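Local atomic coordinates of carboxypeptidase Y inhibitor (Saccharomyces cerevisiae, PDB entry 1WPX), a protein that inhibits the serine carboxypeptidase carboxypeptidase Y with high specificity and potency, as a member of the phosphatidylethanolamine-binding protein family. Residues C116-L121 / K142-L147. Residues are numbered along the deposited sequence; the frame is centred on the assembly and turned at random.
Sequences CDLKLL and KGSNTL
Cys-116 and Asn-145 form an antiparallel, hydrogen-bonded pair where strand 110-120 meets strand 145-148 in the beta sheet of this phosphatidylethanolamine-binding protein fold. Cys-116 N donates to Asn-145 O at 2.8 Å. Asn-145 N returns the bond to Cys-116 O at 2.9 Å, and both bonds are nearly straight. The two side chains lie on the same face of the sheet. There, with SG anti to the carbonyl carbon (chi1 -50°), the small, apolar sulfur of Cys-116 rests against Leu-147 CD1 at 3.9 Å, a modest hydrophobic touch in keeping with the buried place of the cysteine.

Regular pairing stops at Asp-117, whose positive phi (57°) turns the strand through a corner. Asp-117 and Leu-118, both opposite Phe-90, form a G1 beta bulge; its first position needs a positive phi and is most often glycine, but aspartate tolerates this left-handed conformation. At the corner, Ser-144 CA approaches Asp-117 O at 3.5 Å in a CA-H...O contact. The CB of Ser-144 lies 3.3 Å from Cys-116 O and touches Leu-118 CD2, close quarters that a small side chain suits. Ser-144 OG bonds instead to Thr-141 O. A carboxylate suits Asp-117 because its OD2 accepts from Ser-177 OG, tying the corner to a neighbouring loop.

Strand 110-120 thus changes partners: Leu-147 pairs by backbone with Val-114, whereas Lys-119 and Leu-121 bond to strand 134-140. Strand 90-96 adjoins it too, with Leu-118 packing on Leu-92.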
loop_
_atom_site.group_PDB
_atom_site.type_symbol
_atom_site.label_atom_id
_atom_site.label_comp_id
_atom_site.label_asym_id
_atom_site.label_seq_id
_atom_site.Cartn_x
_atom_site.Cartn_y
_atom_site.Cartn_z
ATOM N N CYS B 116 -11.457 -2.360 -31.890
ATOM C CA CYS B 116 -12.593 -1.456 -31.991
ATOM C C CYS B 116 -13.941 -2.155 -31.984
ATOM O O CYS B 116 -14.026 -3.385 -32.066
ATOM C CB CYS B 116 -12.478 -0.608 -33.256
ATOM S SG CYS B 116 -10.880 0.195 -33.459
ATOM N N ASP B 117 -14.992 -1.343 -31.888
ATOM C CA ASP B 117 -16.362 -1.829 -31.872
ATOM C C ASP B 117 -16.564 -2.828 -30.736
ATOM O O ASP B 117 -17.142 -3.898 -30.928
ATOM C CB ASP B 117 -16.706 -2.479 -33.211
ATOM C CG ASP B 117 -16.207 -1.673 -34.396
ATOM O OD1 ASP B 117 -16.483 -0.453 -34.458
ATOM O OD2 ASP B 117 -15.535 -2.266 -35.271
ATOM N N LEU B 118 -16.072 -2.460 -29.555
ATOM C CA LEU B 118 -16.187 -3.278 -28.355
ATOM C C LEU B 118 -17.383 -2.785 -27.564
ATOM O O LEU B 118 -17.579 -1.580 -27.434
ATOM C CB LEU B 118 -14.943 -3.118 -27.480
ATOM C CG LEU B 118 -13.647 -3.844 -27.824
ATOM C CD1 LEU B 118 -12.475 -3.146 -27.150
ATOM C CD2 LEU B 118 -13.750 -5.294 -27.376
ATOM N N LYS B 119 -18.184 -3.701 -27.035
ATOM C CA LYS B 119 -19.324 -3.285 -26.235
ATOM C C LYS B 119 -19.239 -3.924 -24.852
ATOM O O LYS B 119 -18.667 -5.004 -24.681
ATOM C CB LYS B 119 -20.647 -3.643 -26.926
ATOM C CG LYS B 119 -20.875 -5.117 -27.148
ATOM C CD LYS B 119 -22.290 -5.382 -27.653
ATOM C CE LYS B 119 -22.480 -6.845 -28.094
ATOM N NZ LYS B 119 -21.694 -7.229 -29.323
ATOM N N LEU B 120 -19.794 -3.241 -23.862
ATOM C CA LEU B 120 -19.774 -3.728 -22.495
ATOM C C LEU B 120 -20.813 -4.815 -22.224
ATOM O O LEU B 120 -21.948 -4.726 -22.686
ATOM C CB LEU B 120 -20.006 -2.557 -21.538
ATOM C CG LEU B 120 -18.851 -1.566 -21.383
ATOM C CD1 LEU B 120 -19.344 -0.224 -20.850
ATOM C CD2 LEU B 120 -17.813 -2.182 -20.456
ATOM N N LEU B 121 -20.417 -5.848 -21.486
ATOM C CA LEU B 121 -21.343 -6.911 -21.113
ATOM C C LEU B 121 -22.299 -6.274 -20.107
ATOM O O LEU B 121 -23.493 -6.554 -20.097
ATOM C CB LEU B 121 -20.606 -8.066 -20.437
ATOM C CG LEU B 121 -19.657 -8.919 -21.279
ATOM C CD1 LEU B 121 -18.773 -9.750 -20.364
ATOM C CD2 LEU B 121 -20.454 -9.815 -22.212
ATOM N N LYS B 142 -16.934 -10.544 -28.931
ATOM C CA LYS B 142 -17.613 -11.015 -30.139
ATOM C C LYS B 142 -17.515 -10.133 -31.389
ATOM O O LYS B 142 -16.609 -10.293 -32.214
ATOM C CB LYS B 142 -19.095 -11.270 -29.847
ATOM C CG LYS B 142 -19.364 -12.409 -28.889
ATOM C CD LYS B 142 -18.733 -13.696 -29.375
ATOM C CE LYS B 142 -18.862 -14.790 -28.325
ATOM N NZ LYS B 142 -18.047 -15.992 -28.669
ATOM N N GLY B 143 -18.457 -9.208 -31.532
ATOM C CA GLY B 143 -18.473 -8.358 -32.709
ATOM C C GLY B 143 -17.410 -7.284 -32.846
ATOM O O GLY B 143 -17.627 -6.298 -33.548
ATOM N N SER B 144 -16.260 -7.457 -32.207
ATOM C CA SER B 144 -15.222 -6.436 -32.307
ATOM C C SER B 144 -14.389 -6.585 -33.574
ATOM O O SER B 144 -14.473 -7.598 -34.265
ATOM C CB SER B 144 -14.309 -6.487 -31.079
ATOM O OG SER B 144 -13.647 -7.737 -30.987
ATOM N N ASN B 145 -13.591 -5.565 -33.874
ATOM C CA ASN B 145 -12.724 -5.579 -35.046
ATOM C C ASN B 145 -11.330 -5.111 -34.653
ATOM O O ASN B 145 -11.144 -3.980 -34.201
ATOM C CB ASN B 145 -13.272 -4.667 -36.158
ATOM C CG ASN B 145 -14.603 -5.156 -36.721
ATOM O OD1 ASN B 145 -15.672 -4.861 -36.181
ATOM N ND2 ASN B 145 -14.537 -5.920 -37.805
ATOM N N THR B 146 -10.351 -5.987 -34.827
ATOM C CA THR B 146 -8.973 -5.665 -34.496
ATOM C C THR B 146 -8.275 -5.019 -35.689
ATOM O O THR B 146 -8.032 -5.677 -36.695
ATOM C CB THR B 146 -8.187 -6.942 -34.103
ATOM O OG1 THR B 146 -8.764 -7.520 -32.925
ATOM C CG2 THR B 146 -6.726 -6.612 -33.836
ATOM N N LEU B 147 -7.958 -3.736 -35.584
ATOM C CA LEU B 147 -7.267 -3.049 -36.663
ATOM C C LEU B 147 -5.779 -3.378 -36.617
ATOM O O LEU B 147 -5.125 -3.473 -37.652
ATOM C CB LEU B 147 -7.443 -1.532 -36.552
ATOM C CG LEU B 147 -8.858 -0.956 -36.630
ATOM C CD1 LEU B 147 -8.771 0.564 -36.684
ATOM C CD2 LEU B 147 -9.577 -1.495 -37.851
#